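Local coordinates for protein histidinol-phosphatase (Listeria monocytogenes str. 4b H7858, PDB 3DCP) that probably catalyses the hydrolysis of L-histidinol phosphate to L-histidinol and phosphate, a late step of histidine biosynthesis, at a site holding three metal ions, at residues Met1-His6 with Pro252-Ser257; Thr7-Cys12 with Tyr35-His40; Pro69-Lys74 with Ile90-Asp95; Pro176-His181 with Asp218-Phe223. All blocks are in the same frame, centred on the assembly; numbering follows the deposited sequence.

In the fold
Starting at the N terminus, strand 3-7 meets strand 253-256 in interaction 1, which closes a loop of nearly the whole chain; the other three contacts nest inside it. Interaction 2 comes first among these, folding the loop after strand 3-7 against strand 34-40. Interaction 3 follows in series, laying helix 68-81 on strand 87-95, the next strand of the same sheet. Interaction 4, also in series, pairs strand 178-179 with 220-224, whose other neighbour is strand 253-256 of interaction 1. None of the loops cross. Interactions 1, 2 and 3 share one iron through H6, H8 and E93, while interactions 3 and 4 share the other through E93 and H181.

Interaction 1: residues Met1-His6 with Pro252-Ser257; sequences MKRDGH and PFVYGS. With FE (Fe (III) ion), chain F.
R3 lays its extended side chain over V254, whose CG1 lies 3.6 Å above one face of the guanidinium. With chi1 171° the arginine chain leaves on the carbonyl side of its own backbone; V254 CG1 touches R3 NE at 3.7 Å, and V254 CG2 nears R3 NH1. A branched valine suits this place because one methyl, CG1, lies against the face of the flat cation near its rim while CG2 approaches NH1, and its CB points at the other strand. Next to it G5 has no side chain, which leaves room for the same CG1 to come close to the backbone, and G5 N gives a short, straight bond of 2.7 Å to Y255 O (175°).

Y255 turns its ring edge to R3 O, 3.3 Å from CD2, and passes obliquely by the D4 carboxylate. That carboxylate is gripped by several donors: S257 OG gives to the syn lone pair of OD1 at 2.6 Å, while S257 N and H6 N reach OD2 from opposite faces of its plane. The bond from H6 N makes an Asx turn, and together the three fix the rotation of a buried acid, as a short aspartate can. They also steady the backbone of H6, whose NE2 binds an iron at 2.2 Å.

The two strands cross at 82° and share little backbone pairing, which is how the first and last strands of this barrel-like PHP fold come together. Strand 34-40 runs beside 3-7 on one flank, strand 220-224 lies beside 253-256, and helix 240-248 packs on F253.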
# COMPACT_ATOMS: atom_id res chain seq x y z
N MSE A 1 -16.80 3.72 15.77
CA MSE A 1 -15.55 4.42 15.38
C MSE A 1 -15.33 4.27 13.88
O MSE A 1 -15.63 3.23 13.29
CB MSE A 1 -14.36 3.83 16.15
N LYS A 2 -14.80 5.32 13.25
CA LYS A 2 -14.56 5.30 11.82
C LYS A 2 -13.12 5.76 11.56
O LYS A 2 -12.78 6.92 11.81
CB LYS A 2 -15.56 6.22 11.13
CG LYS A 2 -15.71 5.99 9.64
CD LYS A 2 -17.00 6.62 9.13
CE LYS A 2 -17.11 6.50 7.62
NZ LYS A 2 -18.37 7.13 7.12
N ARG A 3 -12.30 4.85 11.06
CA ARG A 3 -10.89 5.15 10.81
C ARG A 3 -10.42 4.82 9.39
O ARG A 3 -10.82 3.81 8.81
CB ARG A 3 -10.04 4.36 11.81
CG ARG A 3 -8.55 4.39 11.55
CD ARG A 3 -7.80 3.46 12.50
NE ARG A 3 -6.36 3.56 12.31
CZ ARG A 3 -5.47 2.72 12.81
NH1 ARG A 3 -5.87 1.69 13.56
NH2 ARG A 3 -4.18 2.90 12.57
N ASP A 4 -9.55 5.68 8.85
CA ASP A 4 -8.94 5.46 7.53
C ASP A 4 -7.42 5.44 7.76
O ASP A 4 -6.82 6.44 8.17
CB ASP A 4 -9.32 6.58 6.55
CG ASP A 4 -8.80 6.33 5.12
OD1 ASP A 4 -9.19 7.09 4.21
OD2 ASP A 4 -8.01 5.39 4.90
N GLY A 5 -6.80 4.29 7.54
CA GLY A 5 -5.37 4.19 7.78
C GLY A 5 -4.50 4.26 6.55
O GLY A 5 -3.36 3.80 6.56
N HIS A 6 -5.01 4.85 5.47
CA HIS A 6 -4.20 4.91 4.26
C HIS A 6 -4.64 6.05 3.34
O HIS A 6 -5.55 5.89 2.53
CB HIS A 6 -4.30 3.55 3.55
CG HIS A 6 -3.23 3.32 2.53
ND1 HIS A 6 -2.87 2.05 2.12
CD2 HIS A 6 -2.48 4.18 1.81
CE1 HIS A 6 -1.93 2.14 1.20
NE2 HIS A 6 -1.67 3.42 0.99
N PRO A 252 -6.09 -8.21 12.72
CA PRO A 252 -6.79 -6.93 12.60
C PRO A 252 -6.71 -6.30 11.21
O PRO A 252 -5.68 -6.37 10.54
CB PRO A 252 -6.10 -6.06 13.65
CG PRO A 252 -5.63 -7.07 14.69
CD PRO A 252 -5.07 -8.14 13.78
N PHE A 253 -7.82 -5.71 10.78
CA PHE A 253 -7.91 -5.01 9.51
C PHE A 253 -8.15 -3.54 9.80
O PHE A 253 -8.87 -3.19 10.73
CB PHE A 253 -9.08 -5.54 8.67
CG PHE A 253 -8.74 -6.73 7.81
CD1 PHE A 253 -7.95 -6.58 6.68
CD2 PHE A 253 -9.23 -8.00 8.14
CE1 PHE A 253 -7.63 -7.67 5.88
CE2 PHE A 253 -8.92 -9.10 7.35
CZ PHE A 253 -8.12 -8.94 6.21
N VAL A 254 -7.52 -2.67 9.02
CA VAL A 254 -7.76 -1.24 9.16
C VAL A 254 -8.16 -0.74 7.78
O VAL A 254 -7.43 -0.92 6.81
CB VAL A 254 -6.50 -0.47 9.60
CG1 VAL A 254 -6.83 1.01 9.72
CG2 VAL A 254 -5.99 -1.02 10.92
N TYR A 255 -9.34 -0.14 7.70
CA TYR A 255 -9.84 0.40 6.45
C TYR A 255 -8.83 1.36 5.84
O TYR A 255 -8.28 2.22 6.53
CB TYR A 255 -11.15 1.15 6.68
CG TYR A 255 -11.57 2.04 5.53
CD1 TYR A 255 -12.13 1.51 4.37
CD2 TYR A 255 -11.41 3.43 5.62
CE1 TYR A 255 -12.54 2.33 3.32
CE2 TYR A 255 -11.82 4.27 4.58
CZ TYR A 255 -12.38 3.71 3.43
OH TYR A 255 -12.78 4.52 2.40
N GLY A 256 -8.61 1.21 4.53
CA GLY A 256 -7.68 2.08 3.83
C GLY A 256 -8.29 2.49 2.50
O GLY A 256 -8.52 1.64 1.63
N SER A 257 -8.56 3.78 2.35
CA SER A 257 -9.15 4.31 1.12
C SER A 257 -8.08 4.55 0.07
O SER A 257 -8.38 4.68 -1.12
CB SER A 257 -9.85 5.64 1.41
OG SER A 257 -8.89 6.66 1.67
FE FE F . -1.02 4.17 -1.01
O HOH W 1 -10.92 0.60 10.10

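Interaction 2: residues Thr7-Cys12 with Tyr35-His40; sequences THTEFC and YSIVEH. With ZN (zinc ion), chain D; FE (Fe (III) ion), chain F.
Y35 offers one face of its ring to T7, whose CG2 sits 4.0 Å from the ring centroid in a CH-pi contact. Threonine suits the place because it offers both a methyl and a hydroxyl: the methyl rests on the ring while OG1, placed by chi1 71°, gives a 2.7 Å bond to S36 O. A water joins T7 OG1, H8 O and Y35 OH. I37 then meets T9, methyl against methyl, with CG2 3.5 Å from CG2. V38 N donates to T7 O at 3.1 Å.

E39 carries most of the polar contact, with three bonds to the loop. Bent at chi2 (54°), its chain brings both carboxylate oxygens back to the loop. OE1 accepts from T9 N at 2.7 Å and, on its anti lone pair, from T9 OG1; that hydroxyl in turn receives F11 N in an ST turn. OE2 accepts from H8 ND1 at 2.9 Å and from H40 N, both from the same face of its plane. The bond to ND1 orients the imidazole and probably makes NE2 a better ligand for the iron it binds. H40 lies in an offset stack with H8, planes 15° apart, and its own NE2 binds zinc, as do H14 and H260.

Strand 34-40 runs between strands 3-7 and 87-95; helix 20-29 packs against Y35 and I37, and helix 68-81 against I37, T9 and F11.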
# COMPACT_ATOMS: atom_id res chain seq x y z
N THR A 7 -3.99 7.20 3.47
CA THR A 7 -4.30 8.35 2.62
C THR A 7 -3.04 9.06 2.14
O THR A 7 -1.98 8.94 2.75
CB THR A 7 -5.18 9.37 3.34
OG1 THR A 7 -4.41 10.04 4.34
CG2 THR A 7 -6.39 8.68 3.99
N HIS A 8 -3.16 9.81 1.06
CA HIS A 8 -2.03 10.52 0.49
C HIS A 8 -2.26 12.02 0.41
O HIS A 8 -3.33 12.51 0.76
CB HIS A 8 -1.69 9.91 -0.87
CG HIS A 8 -1.14 8.53 -0.77
ND1 HIS A 8 0.20 8.28 -0.51
CD2 HIS A 8 -1.74 7.32 -0.82
CE1 HIS A 8 0.39 6.98 -0.41
NE2 HIS A 8 -0.77 6.37 -0.59
N THR A 9 -1.24 12.76 -0.04
CA THR A 9 -1.31 14.21 -0.07
C THR A 9 -0.79 14.85 -1.35
O THR A 9 -0.47 14.16 -2.32
CB THR A 9 -0.48 14.81 1.08
OG1 THR A 9 0.92 14.62 0.81
CG2 THR A 9 -0.83 14.13 2.40
N GLU A 10 -0.68 16.18 -1.32
CA GLU A 10 -0.17 16.93 -2.46
C GLU A 10 1.32 16.65 -2.66
O GLU A 10 1.91 17.04 -3.67
CB GLU A 10 -0.39 18.44 -2.24
CG GLU A 10 0.38 19.06 -1.07
CD GLU A 10 -0.35 18.96 0.27
OE1 GLU A 10 -1.32 18.18 0.38
OE2 GLU A 10 0.06 19.66 1.22
N PHE A 11 1.94 15.99 -1.68
CA PHE A 11 3.35 15.64 -1.76
C PHE A 11 3.57 14.38 -2.59
O PHE A 11 4.70 13.90 -2.72
CB PHE A 11 3.92 15.45 -0.35
CG PHE A 11 4.28 16.74 0.33
CD1 PHE A 11 5.53 17.32 0.16
CD2 PHE A 11 3.36 17.39 1.15
CE1 PHE A 11 5.87 18.51 0.78
CE2 PHE A 11 3.68 18.59 1.78
CZ PHE A 11 4.93 19.15 1.60
N CYS A 12 2.49 13.84 -3.14
CA CYS A 12 2.56 12.65 -3.98
C CYS A 12 2.60 13.09 -5.44
O CYS A 12 1.65 13.66 -5.96
CB CYS A 12 1.34 11.75 -3.75
SG CYS A 12 1.32 10.29 -4.81
N TYR A 35 -7.59 9.36 11.29
CA TYR A 35 -7.12 9.50 9.92
C TYR A 35 -5.60 9.46 9.84
O TYR A 35 -4.91 10.22 10.52
CB TYR A 35 -7.66 10.84 9.41
CG TYR A 35 -7.42 11.19 7.96
CD1 TYR A 35 -8.42 11.00 7.01
CD2 TYR A 35 -6.24 11.79 7.55
CE1 TYR A 35 -8.25 11.42 5.69
CE2 TYR A 35 -6.05 12.21 6.24
CZ TYR A 35 -7.07 12.02 5.32
OH TYR A 35 -6.91 12.49 4.03
N SER A 36 -5.07 8.58 8.99
CA SER A 36 -3.62 8.47 8.83
C SER A 36 -3.10 8.95 7.48
O SER A 36 -3.58 8.53 6.42
CB SER A 36 -3.15 7.03 9.06
OG SER A 36 -3.22 6.65 10.42
N ILE A 37 -2.10 9.82 7.55
CA ILE A 37 -1.43 10.36 6.38
C ILE A 37 -0.14 9.55 6.23
O ILE A 37 0.81 9.71 7.00
CB ILE A 37 -1.09 11.84 6.59
CG1 ILE A 37 -2.38 12.64 6.77
CG2 ILE A 37 -0.27 12.36 5.42
CD1 ILE A 37 -2.16 14.04 7.30
N VAL A 38 -0.13 8.65 5.25
CA VAL A 38 1.02 7.81 5.02
C VAL A 38 1.51 8.01 3.59
O VAL A 38 1.29 7.18 2.71
CB VAL A 38 0.66 6.34 5.27
CG1 VAL A 38 0.52 6.09 6.76
CG2 VAL A 38 -0.67 6.00 4.58
N GLU A 39 2.17 9.14 3.38
CA GLU A 39 2.67 9.46 2.06
C GLU A 39 3.80 8.52 1.65
O GLU A 39 4.48 7.93 2.50
CB GLU A 39 3.15 10.91 2.03
CG GLU A 39 3.47 11.38 0.65
CD GLU A 39 2.30 11.15 -0.28
OE1 GLU A 39 1.34 11.95 -0.24
OE2 GLU A 39 2.33 10.16 -1.03
N HIS A 40 4.01 8.38 0.35
CA HIS A 40 5.08 7.54 -0.16
C HIS A 40 6.46 8.00 0.27
O HIS A 40 6.84 9.16 0.06
CB HIS A 40 5.03 7.50 -1.68
CG HIS A 40 3.86 6.75 -2.23
ND1 HIS A 40 3.78 5.37 -2.19
CD2 HIS A 40 2.72 7.18 -2.80
CE1 HIS A 40 2.64 4.99 -2.73
NE2 HIS A 40 1.98 6.06 -3.11
ZN ZN D . 0.21 6.66 -4.53
FE FE F . -1.02 4.17 -1.01
O HOH W 2 -4.29 12.50 3.37
O HOH W 3 5.69 10.81 -1.87

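Interaction 3: residues Pro69-Lys74 with Ile90-Asp95; sequences PYYFKK and IGFEVD. With FE (Fe (III) ion), chain E; FE (Fe (III) ion), chain F.
Y71 reaches from helix 68-81 to the strand and gives its hydroxyl to G91 O at 2.7 Å, meeting the carbonyl nearly head-on (161°). With chi1 167° its ring points straight at the sheet, and the length of tyrosine lets a polar tip reach the strand backbone while the ring stays in apolar company. The same OH also accepts from E39 N on the next strand, which satisfies it twice in a buried setting.

Around this bond the packing is tight. F92 reaches from the strand to both helix aromatics, which also touch each other, Y71 CD2 lying over the face of the F72 ring. F92 CE1 lies 3.5 Å from Y71 CE2, the two side chains running past one another head to tail, and F92 CZ is 3.4 Å from F72 CZ, those two ring planes 81° apart. I90 borders the cluster, its CG2 4.0 Å from F72 CD1, an apolar branch suited to lie against a ring.

The other side of the helix is loose and wet. P69, Y70 and K73 face solvent, and K74, though nearer the sheet, turns its amine to a salt bridge with D19. Past F92 the strand leaves the helix behind, and E93 spans the two irons, OE1 on one at 2.2 Å and OE2 on the other at 2.3 Å.

Such layering, an amphipathic helix outside a barrel strand whose alternate side chains look to the helix and to the metals, is that of the TIM-barrel-like PHP domain.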
# COMPACT_ATOMS: atom_id res chain seq x y z
N PRO A 69 11.39 17.52 5.18
CA PRO A 69 11.17 18.56 6.20
C PRO A 69 9.86 19.29 6.00
O PRO A 69 9.13 19.56 6.95
CB PRO A 69 12.38 19.47 6.02
CG PRO A 69 13.46 18.50 5.60
CD PRO A 69 12.72 17.68 4.56
N TYR A 70 9.54 19.59 4.74
CA TYR A 70 8.32 20.29 4.38
C TYR A 70 7.08 19.42 4.58
O TYR A 70 6.03 19.90 5.01
CB TYR A 70 8.41 20.76 2.93
CG TYR A 70 9.59 21.69 2.71
CD1 TYR A 70 9.49 23.05 3.01
CD2 TYR A 70 10.81 21.20 2.26
CE1 TYR A 70 10.58 23.90 2.87
CE2 TYR A 70 11.91 22.04 2.11
CZ TYR A 70 11.79 23.39 2.42
OH TYR A 70 12.89 24.22 2.28
N TYR A 71 7.21 18.13 4.26
CA TYR A 71 6.11 17.19 4.44
C TYR A 71 5.68 17.14 5.90
O TYR A 71 4.51 17.35 6.22
CB TYR A 71 6.52 15.78 3.99
CG TYR A 71 5.56 14.68 4.41
CD1 TYR A 71 4.26 14.62 3.90
CD2 TYR A 71 5.97 13.67 5.29
CE1 TYR A 71 3.40 13.58 4.25
CE2 TYR A 71 5.12 12.63 5.64
CZ TYR A 71 3.83 12.59 5.12
OH TYR A 71 2.99 11.54 5.44
N PHE A 72 6.63 16.88 6.79
CA PHE A 72 6.32 16.81 8.21
C PHE A 72 5.76 18.13 8.73
O PHE A 72 4.81 18.14 9.50
CB PHE A 72 7.55 16.40 9.02
CG PHE A 72 7.84 14.93 8.97
CD1 PHE A 72 6.91 14.01 9.43
CD2 PHE A 72 9.04 14.46 8.46
CE1 PHE A 72 7.16 12.65 9.39
CE2 PHE A 72 9.31 13.10 8.42
CZ PHE A 72 8.37 12.19 8.88
N LYS A 73 6.35 19.24 8.30
CA LYS A 73 5.86 20.53 8.76
C LYS A 73 4.38 20.70 8.42
O LYS A 73 3.57 21.01 9.29
CB LYS A 73 6.67 21.66 8.12
CG LYS A 73 6.22 23.05 8.54
CD LYS A 73 6.98 24.13 7.78
CE LYS A 73 6.44 25.51 8.15
NZ LYS A 73 6.98 26.59 7.28
N LYS A 74 4.03 20.49 7.15
CA LYS A 74 2.65 20.65 6.69
C LYS A 74 1.69 19.71 7.43
O LYS A 74 0.67 20.15 7.95
CB LYS A 74 2.57 20.39 5.19
CG LYS A 74 1.15 20.45 4.59
CD LYS A 74 0.59 21.87 4.64
CE LYS A 74 -0.47 22.09 3.57
NZ LYS A 74 -1.69 21.29 3.77
N ILE A 90 0.61 10.59 11.46
CA ILE A 90 1.51 10.96 10.38
C ILE A 90 2.57 9.87 10.19
O ILE A 90 3.23 9.47 11.14
CB ILE A 90 2.20 12.30 10.67
CG1 ILE A 90 1.13 13.39 10.87
CG2 ILE A 90 3.17 12.65 9.55
CD1 ILE A 90 1.69 14.77 11.13
N GLY A 91 2.72 9.40 8.96
CA GLY A 91 3.71 8.37 8.68
C GLY A 91 3.99 8.22 7.20
O GLY A 91 3.81 9.16 6.42
N PHE A 92 4.42 7.03 6.80
CA PHE A 92 4.73 6.77 5.41
C PHE A 92 4.21 5.44 4.92
O PHE A 92 4.06 4.49 5.69
CB PHE A 92 6.25 6.71 5.18
CG PHE A 92 6.98 7.98 5.50
CD1 PHE A 92 6.91 9.07 4.63
CD2 PHE A 92 7.75 8.08 6.66
CE1 PHE A 92 7.59 10.25 4.91
CE2 PHE A 92 8.44 9.26 6.95
CZ PHE A 92 8.37 10.34 6.08
N GLU A 93 3.94 5.38 3.62
CA GLU A 93 3.62 4.10 3.01
C GLU A 93 5.04 3.74 2.57
O GLU A 93 5.57 4.30 1.61
CB GLU A 93 2.73 4.23 1.79
CG GLU A 93 2.70 2.93 1.00
CD GLU A 93 1.57 2.85 0.01
OE1 GLU A 93 1.16 3.91 -0.50
OE2 GLU A 93 1.11 1.74 -0.28
N VAL A 94 5.68 2.85 3.31
CA VAL A 94 7.04 2.47 3.01
C VAL A 94 7.15 1.35 2.00
O VAL A 94 6.55 0.29 2.16
CB VAL A 94 7.79 2.06 4.29
CG1 VAL A 94 9.23 1.70 3.96
CG2 VAL A 94 7.73 3.19 5.31
N ASP A 95 7.92 1.60 0.94
CA ASP A 95 8.14 0.61 -0.11
C ASP A 95 9.09 -0.47 0.38
O ASP A 95 10.19 -0.17 0.86
CB ASP A 95 8.78 1.26 -1.33
CG ASP A 95 7.77 1.67 -2.37
OD1 ASP A 95 7.31 0.80 -3.14
OD2 ASP A 95 7.45 2.88 -2.43
FE FE E . 0.50 1.31 -2.45
FE FE F . -1.02 4.17 -1.01
O HOH W 4 -0.45 0.46 -4.52

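Interaction 4: residues Pro176-His181 with Asp218-Phe223; sequences PRRMGH and DYELDF. With FE (Fe (III) ion), chain E.
E220 and R178 are joined by two matched torsions: the glutamate sets CG between its backbone N and carbonyl carbon (chi1 54°), and the arginine, extended to CD, bends at chi3 (70°) so that its guanidinium edge turns to the acid. NH1 then meets OE2 at 2.8 Å in a salt bridge, in the guanidinium plane, with the carboxylate turned well across it. R178 NH2 goes on to D117 and G5 O, while NE reaches D222 OD1 through a water, so one long cation serves several partners in the barrel interior.

The two strands run parallel, R178 opposite E220 and M179 opposite L221, as neighbouring strands of a beta/alpha barrel do. E220 N bonds to R177 O at 2.9 Å, M179 N to E220 O, and D222 N to M179 O; strand 253-256 flanks 220-224 beyond.

On the face opposite R178 and E220, the flexible selenomethionine M179 bends so that its CE lies 3.9 Å from Y219 CD2, and its CB meets L221 CD2. L221 and Y219 pack on helix 201-217, and M179 on L120 of strand 117-127. Just before strand 220-224, the Y219 ring crosses the aliphatic part of R177 at about a right angle, CE1 of Y219 3.8 Å from CG of R177, and its hydroxyl bonds to K175.

D222 uses the anti lone pair of OD2 to take H181 N at 2.9 Å (168°). N224 holds the same oxygen, which probably steadies the backbone that carries the imidazole of H181, whose NE2 binds an iron at 2.3 Å alongside H123 and E93.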
# COMPACT_ATOMS: atom_id res chain seq x y z
N PRO A 176 6.90 -0.55 9.76
CA PRO A 176 5.44 -0.52 9.84
C PRO A 176 4.94 -1.91 10.23
O PRO A 176 5.60 -2.91 9.96
CB PRO A 176 5.03 -0.15 8.41
CG PRO A 176 6.15 0.73 7.96
CD PRO A 176 7.37 -0.02 8.47
N ARG A 177 3.80 -1.96 10.91
CA ARG A 177 3.23 -3.25 11.29
C ARG A 177 1.94 -3.54 10.53
O ARG A 177 1.26 -4.53 10.80
CB ARG A 177 3.00 -3.29 12.80
CG ARG A 177 4.31 -3.42 13.57
CD ARG A 177 4.11 -3.39 15.07
NE ARG A 177 5.40 -3.41 15.76
CZ ARG A 177 5.55 -3.23 17.07
NH1 ARG A 177 4.49 -3.01 17.83
NH2 ARG A 177 6.76 -3.26 17.61
N ARG A 178 1.59 -2.67 9.59
CA ARG A 178 0.40 -2.89 8.77
C ARG A 178 0.85 -3.11 7.32
O ARG A 178 1.47 -2.23 6.72
CB ARG A 178 -0.56 -1.70 8.87
CG ARG A 178 -1.87 -1.91 8.09
CD ARG A 178 -3.03 -1.05 8.61
NE ARG A 178 -2.86 0.38 8.33
CZ ARG A 178 -2.37 1.26 9.20
NH1 ARG A 178 -1.99 0.87 10.42
NH2 ARG A 178 -2.25 2.54 8.85
N MSE A 179 0.57 -4.29 6.79
CA MSE A 179 0.96 -4.64 5.42
C MSE A 179 -0.02 -4.09 4.38
O MSE A 179 -1.21 -4.40 4.42
CB MSE A 179 1.09 -6.17 5.27
CG MSE A 179 1.97 -6.83 6.33
SE MSE A 179 3.85 -6.25 6.30
CE MSE A 179 3.77 -4.95 7.73
N GLY A 180 0.50 -3.30 3.45
CA GLY A 180 -0.35 -2.69 2.43
C GLY A 180 -0.93 -3.59 1.35
O GLY A 180 -0.25 -4.49 0.85
N HIS A 181 -2.19 -3.34 0.99
CA HIS A 181 -2.90 -4.05 -0.08
C HIS A 181 -2.21 -5.33 -0.54
O HIS A 181 -1.62 -5.35 -1.62
CB HIS A 181 -3.06 -3.11 -1.28
CG HIS A 181 -1.82 -2.34 -1.61
ND1 HIS A 181 -0.60 -2.95 -1.84
CD2 HIS A 181 -1.59 -1.01 -1.73
CE1 HIS A 181 0.31 -2.03 -2.10
NE2 HIS A 181 -0.26 -0.85 -2.04
N ASP A 218 2.15 -10.64 14.86
CA ASP A 218 1.20 -9.73 15.50
C ASP A 218 1.04 -8.46 14.67
O ASP A 218 0.88 -7.36 15.21
CB ASP A 218 1.66 -9.39 16.92
CG ASP A 218 0.55 -8.79 17.76
OD1 ASP A 218 -0.58 -9.32 17.70
OD2 ASP A 218 0.81 -7.81 18.48
N TYR A 219 1.08 -8.62 13.35
CA TYR A 219 0.91 -7.50 12.43
C TYR A 219 -0.58 -7.36 12.11
O TYR A 219 -1.41 -8.11 12.62
CB TYR A 219 1.68 -7.74 11.13
CG TYR A 219 3.20 -7.62 11.20
CD1 TYR A 219 3.83 -7.06 12.32
CD2 TYR A 219 3.99 -8.01 10.12
CE1 TYR A 219 5.23 -6.89 12.34
CE2 TYR A 219 5.38 -7.85 10.14
CZ TYR A 219 5.99 -7.28 11.25
OH TYR A 219 7.36 -7.11 11.25
N GLU A 220 -0.91 -6.39 11.27
CA GLU A 220 -2.30 -6.18 10.86
C GLU A 220 -2.31 -5.93 9.35
O GLU A 220 -1.26 -5.76 8.74
CB GLU A 220 -2.93 -5.01 11.62
CG GLU A 220 -2.15 -3.70 11.54
CD GLU A 220 -2.81 -2.57 12.32
OE1 GLU A 220 -3.67 -2.85 13.18
OE2 GLU A 220 -2.44 -1.39 12.07
N LEU A 221 -3.49 -5.92 8.76
CA LEU A 221 -3.59 -5.72 7.33
C LEU A 221 -4.36 -4.49 6.89
O LEU A 221 -5.32 -4.07 7.53
CB LEU A 221 -4.19 -6.96 6.66
CG LEU A 221 -3.37 -8.24 6.86
CD1 LEU A 221 -4.15 -9.43 6.35
CD2 LEU A 221 -2.03 -8.11 6.15
N ASP A 222 -3.89 -3.93 5.79
CA ASP A 222 -4.50 -2.76 5.15
C ASP A 222 -5.67 -3.28 4.30
O ASP A 222 -5.45 -4.00 3.33
CB ASP A 222 -3.41 -2.10 4.28
CG ASP A 222 -3.93 -1.03 3.33
OD1 ASP A 222 -4.72 -0.16 3.75
OD2 ASP A 222 -3.48 -1.02 2.16
N PHE A 223 -6.91 -2.99 4.72
CA PHE A 223 -8.09 -3.40 3.94
C PHE A 223 -8.31 -2.25 2.98
O PHE A 223 -9.00 -1.27 3.28
CB PHE A 223 -9.32 -3.59 4.84
CG PHE A 223 -10.52 -4.13 4.12
CD1 PHE A 223 -11.24 -3.34 3.23
CD2 PHE A 223 -10.93 -5.45 4.32
CE1 PHE A 223 -12.35 -3.85 2.54
CE2 PHE A 223 -12.04 -5.97 3.65
CZ PHE A 223 -12.75 -5.17 2.75
FE FE E . 0.50 1.31 -2.45
O HOH W 5 -5.00 0.87 6.41
O HOH W 6 -3.45 -5.73 2.88
O HOH W 4 -0.45 0.46 -4.52